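Local coordinates for protein histidine acid phosphatase (Bifidobacterium longum subsp. infantis, PDB 6RXG) that probably hydrolyses phosphate groups from inositol hexakisphosphate, other inositol phosphates and 2,3-bisphosphoglycerate, as a histidine acid phosphatase of the MINPP1 subfamily, at residues Gly135-Gln140 with Thr395-Arg400; Glu486-Ala491 with His510-Gln515. The protein carries 1 engineered substitution. All blocks are in the same frame, centred on the assembly; numbering follows the deposited sequence.

Contact 1: Gly135-Gln140 with Thr395-Arg400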
# COMPACT_ATOMS: atom_id res chain seq x y z
N GLY B 135 28.26 -0.90 -13.13
CA GLY B 135 26.87 -1.31 -13.10
C GLY B 135 25.97 -0.10 -12.97
O GLY B 135 26.41 0.99 -12.61
N THR B 136 24.69 -0.27 -13.30
CA THR B 136 23.76 0.84 -13.21
C THR B 136 22.56 0.46 -12.36
O THR B 136 22.14 -0.70 -12.30
CB THR B 136 23.27 1.34 -14.58
OG1 THR B 136 22.61 0.30 -15.29
CG2 THR B 136 24.43 1.83 -15.38
N ILE B 137 22.02 1.48 -11.70
CA ILE B 137 20.82 1.36 -10.88
C ILE B 137 19.72 2.18 -11.52
O ILE B 137 19.93 3.36 -11.83
CB ILE B 137 21.08 1.85 -9.44
CG1 ILE B 137 22.00 0.88 -8.72
CG2 ILE B 137 19.75 2.04 -8.67
CD1 ILE B 137 22.52 1.43 -7.40
N ALA B 138 18.54 1.58 -11.68
CA ALA B 138 17.38 2.23 -12.28
C ALA B 138 16.33 2.45 -11.19
O ALA B 138 15.92 1.50 -10.52
CB ALA B 138 16.79 1.39 -13.41
N TYR B 139 15.94 3.71 -11.01
CA TYR B 139 14.83 4.09 -10.14
C TYR B 139 13.61 4.40 -10.98
O TYR B 139 13.71 5.09 -12.00
CB TYR B 139 15.17 5.33 -9.29
CG TYR B 139 16.17 5.09 -8.20
CD1 TYR B 139 15.78 4.53 -6.99
CD2 TYR B 139 17.50 5.43 -8.37
CE1 TYR B 139 16.67 4.31 -5.98
CE2 TYR B 139 18.42 5.21 -7.34
CZ TYR B 139 18.00 4.64 -6.16
OH TYR B 139 18.86 4.40 -5.11
N GLN B 140 12.45 3.90 -10.55
CA GLN B 140 11.19 4.14 -11.25
C GLN B 140 10.06 4.44 -10.27
O GLN B 140 10.01 3.92 -9.15
CB GLN B 140 10.77 2.94 -12.08
CG GLN B 140 11.79 2.58 -13.14
CD GLN B 140 11.40 1.36 -13.95
OE1 GLN B 140 10.31 0.79 -13.76
NE2 GLN B 140 12.29 0.93 -14.83
N THR B 395 22.35 -3.15 -15.99
CA THR B 395 21.52 -2.69 -14.88
C THR B 395 21.43 -3.78 -13.83
O THR B 395 20.79 -4.82 -14.05
CB THR B 395 20.14 -2.27 -15.38
OG1 THR B 395 20.29 -1.21 -16.34
CG2 THR B 395 19.20 -1.78 -14.20
N VAL B 396 22.10 -3.56 -12.70
CA VAL B 396 22.12 -4.53 -11.61
C VAL B 396 20.95 -4.41 -10.65
O VAL B 396 20.79 -5.28 -9.78
CB VAL B 396 23.42 -4.44 -10.80
CG1 VAL B 396 24.66 -4.71 -11.70
CG2 VAL B 396 23.54 -3.11 -10.10
N ALA B 397 20.15 -3.35 -10.73
CA ALA B 397 19.02 -3.19 -9.82
C ALA B 397 17.95 -2.32 -10.46
O ALA B 397 18.26 -1.31 -11.11
CB ALA B 397 19.46 -2.59 -8.47
N THR B 398 16.70 -2.70 -10.26
CA THR B 398 15.54 -1.89 -10.62
C THR B 398 14.71 -1.69 -9.37
O THR B 398 14.18 -2.66 -8.81
CB THR B 398 14.72 -2.55 -11.73
OG1 THR B 398 15.58 -2.86 -12.84
CG2 THR B 398 13.62 -1.62 -12.19
N PHE B 399 14.63 -0.44 -8.91
CA PHE B 399 13.91 -0.07 -7.69
C PHE B 399 12.66 0.73 -8.08
O PHE B 399 12.78 1.85 -8.60
CB PHE B 399 14.82 0.75 -6.77
CG PHE B 399 16.01 0.01 -6.22
CD1 PHE B 399 15.89 -1.27 -5.70
CD2 PHE B 399 17.24 0.63 -6.16
CE1 PHE B 399 16.97 -1.90 -5.17
CE2 PHE B 399 18.33 -0.03 -5.63
CZ PHE B 399 18.17 -1.29 -5.13
N ARG B 400 11.47 0.16 -7.82
CA ARG B 400 10.19 0.68 -8.27
C ARG B 400 9.33 1.12 -7.09
O ARG B 400 9.31 0.47 -6.04
CB ARG B 400 9.43 -0.38 -9.06
CG ARG B 400 10.18 -0.99 -10.22
CD ARG B 400 9.37 -2.15 -10.73
NE ARG B 400 9.91 -2.85 -11.87
CZ ARG B 400 10.77 -3.86 -11.80
NH1 ARG B 400 11.23 -4.25 -10.63
NH2 ARG B 400 11.19 -4.47 -12.91
O HOH W 1 8.89 -1.34 -14.16
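Strands 136-140 and 395-400 run parallel, 14° apart, joined by backbone bonds from Ala138 N to Ala397 O, Phe399 N to Ala138 O and Gln140 N to Phe399 O. At the start of the pairing a beta bulge shifts the register by one: Thr136 pairs with Thr395 but Ile137 with Ala397. Thr136 O takes its bond from Val396 N (2.9 Å), while the buried Ala397 N finds no partner. The threonine hydroxyls meet beside the bulge, Thr136 OG1 lying 3.0 Å from Thr395 OG1.

Ile137, Tyr139, Ala397 and Phe399 share one face of the sheet. The side chains of Tyr139 and Phe399 run alongside each other in the same direction; Tyr139 CE1 comes within 3.7 Å of Phe399 CD2, the ring planes inclined at 44°. The beta-branch of Ile137 carries CG2 opposite its backbone N, to 3.8 Å from Phe399 CD2, and small Ala397 fits its CB against a face of the same phenyl ring. Phe154 and Phe158 of helix 145-161 and Phe127 of helix 124-133 pack over this apolar layer.

The other face is largely polar, with Ala138 among Thr136, Gln140, Thr395, Thr398 and Arg400. A water links Gln140 OE1 (2.6 Å) to Arg400 NE (2.9 Å), meeting the guanidinium at its edge. Thr398 CG2 sits 3.6 Å over the centre of the Arg400 guanidinium, whose terminal nitrogens form salt bridges with Asp381 and Glu44; Thr398 OG1 bonds Tyr42. Helix 376-390, which carries Asp381, covers this face. Adjacent parallel strands with helices on both faces are characteristic of the histidine phosphatase alpha/beta core.

Contact 2: Glu486-Ala491 with His510-Gln515. With ZN (zinc ion), chain J.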
# COMPACT_ATOMS: atom_id res chain seq x y z
N GLU B 486 3.21 -24.23 -6.54
CA GLU B 486 3.45 -24.94 -7.80
C GLU B 486 4.92 -24.89 -8.20
O GLU B 486 5.39 -25.77 -8.93
CB GLU B 486 2.61 -24.34 -8.93
CG GLU B 486 1.08 -24.40 -8.74
CD GLU B 486 0.51 -23.15 -8.08
OE1 GLU B 486 1.25 -22.42 -7.41
OE2 GLU B 486 -0.70 -22.89 -8.24
N CYS B 487 5.63 -23.85 -7.77
CA CYS B 487 7.03 -23.69 -8.12
C CYS B 487 7.91 -24.68 -7.37
O CYS B 487 7.77 -24.86 -6.16
CB CYS B 487 7.48 -22.27 -7.78
SG CYS B 487 6.54 -21.04 -8.69
N THR B 488 8.86 -25.28 -8.09
CA THR B 488 9.80 -26.24 -7.51
C THR B 488 11.13 -25.54 -7.33
O THR B 488 11.69 -25.06 -8.32
CB THR B 488 9.95 -27.45 -8.43
OG1 THR B 488 8.67 -28.10 -8.51
CG2 THR B 488 10.98 -28.46 -7.91
N PRO B 489 11.67 -25.44 -6.10
CA PRO B 489 12.97 -24.76 -5.92
C PRO B 489 14.15 -25.57 -6.45
O PRO B 489 13.96 -26.67 -6.97
CB PRO B 489 13.05 -24.54 -4.41
CG PRO B 489 12.20 -25.55 -3.82
CD PRO B 489 11.11 -25.89 -4.81
N VAL B 490 15.36 -25.04 -6.31
CA VAL B 490 16.52 -25.65 -6.95
C VAL B 490 16.93 -26.93 -6.24
O VAL B 490 17.64 -27.76 -6.81
CB VAL B 490 17.72 -24.68 -6.99
CG1 VAL B 490 17.39 -23.42 -7.78
CG2 VAL B 490 18.19 -24.34 -5.56
N ALA B 491 16.48 -27.11 -5.00
CA ALA B 491 16.83 -28.28 -4.21
C ALA B 491 15.80 -28.40 -3.09
O ALA B 491 15.13 -27.43 -2.74
CB ALA B 491 18.23 -28.18 -3.62
N HIS B 510 0.81 -22.19 -14.35
CA HIS B 510 1.51 -22.58 -13.12
C HIS B 510 2.04 -24.00 -13.19
O HIS B 510 1.84 -24.82 -12.30
CB HIS B 510 0.60 -22.42 -11.91
CG HIS B 510 0.13 -21.01 -11.73
ND1 HIS B 510 1.01 -19.97 -11.54
CD2 HIS B 510 -1.11 -20.47 -11.76
CE1 HIS B 510 0.33 -18.84 -11.46
NE2 HIS B 510 -0.96 -19.12 -11.56
N LYS B 511 2.74 -24.29 -14.29
CA LYS B 511 3.38 -25.59 -14.47
C LYS B 511 4.79 -25.58 -13.92
O LYS B 511 5.52 -24.59 -14.06
CB LYS B 511 3.45 -25.98 -15.94
CG LYS B 511 2.14 -26.27 -16.60
CD LYS B 511 2.38 -26.75 -18.03
CE LYS B 511 1.21 -26.42 -18.91
NZ LYS B 511 1.42 -26.92 -20.27
N THR B 512 5.21 -26.70 -13.34
CA THR B 512 6.59 -26.84 -12.91
C THR B 512 7.39 -27.61 -13.95
O THR B 512 6.87 -28.47 -14.67
CB THR B 512 6.69 -27.54 -11.55
OG1 THR B 512 8.05 -27.56 -11.12
CG2 THR B 512 6.18 -29.00 -11.61
N LEU B 513 8.67 -27.26 -14.03
CA LEU B 513 9.64 -28.03 -14.81
C LEU B 513 10.05 -29.31 -14.10
O LEU B 513 10.80 -30.09 -14.70
CB LEU B 513 10.89 -27.18 -15.10
CG LEU B 513 10.59 -25.85 -15.80
CD1 LEU B 513 11.86 -25.02 -16.00
CD2 LEU B 513 9.92 -26.08 -17.13
N GLY B 514 9.60 -29.54 -12.87
CA GLY B 514 9.85 -30.83 -12.22
C GLY B 514 11.32 -31.06 -11.96
O GLY B 514 12.00 -30.24 -11.35
N GLN B 515 11.83 -32.19 -12.45
CA GLN B 515 13.24 -32.53 -12.26
C GLN B 515 14.15 -31.46 -12.84
O GLN B 515 15.24 -31.22 -12.31
CB GLN B 515 13.56 -33.88 -12.91
CG GLN B 515 12.75 -35.01 -12.36
CD GLN B 515 12.72 -34.97 -10.86
OE1 GLN B 515 13.73 -34.70 -10.21
NE2 GLN B 515 11.55 -35.22 -10.29
ZN ZN J . -2.58 -17.83 -11.45
O HOH W 2 -1.57 -15.90 -11.82
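Thr512 OG1 is gripped by three groups: Thr488 OG1 donates to it at 2.7 Å, Gly514 N donates at 3.1 Å and a nearly straight 171°, and Glu501 OE2 is its remaining partner. The bond from Gly514 N, two residues on, makes an ST turn, and glycine suits its end because phi there is positive. With OG1 opposite its own backbone N (chi1 -175°), Thr512 turns the hydroxyl to the carbonyl side, toward Gly514 N. Thr488 also lays CG2 4.0 Å from Gly514 O. A valine in place of Thr488 has no hydroxyl to offer Thr512 OG1, and the ST turn would probably be less firmly joined to 486-491.

At the other end of the contact, Glu486 CG packs 3.8 Å from His510 CB, and the carboxylate bends back at chi2 (92°) toward its salt-bridge partner Arg484. His510 uses its two ring nitrogens differently: NE2 binds the zinc ion at 2.1 Å, and a water also binds the metal, at 2.2 Å, while ND1 bonds Cys505 O, which fixes the ring's rotation.

Both segments are surface loops, one between strands 479-481 and 497-498, the other following helix 499-505. That helix serves both: Glu501 also receives Thr488 N and Leu513 N, and its last residue, Cys505, forms the disulfide with Cys487.

In the fold
From the N terminus, the first strand, 38-47, leads to His49, the phosphohistidine position. Strand 136-141 follows, and contact 1 closes when 395-401 returns to it after 254 residues, nearly half of them helical, with 395-401 also lying parallel to 38-47. The sheet then continues antiparallel through 449-457, 471-476 and its short partners 479-481 and 497-498. Contact 2 opens only after contact 1 has closed, so the two are in series, neither nested nor crossed; its loop spans just 18 residues. Contact 1 thus ties distant sequence into the buried sheet, whereas contact 2 ties the C-terminal tail to the loop between strands 479-481 and 497-498, at the surface, their centres about 28 Å apart.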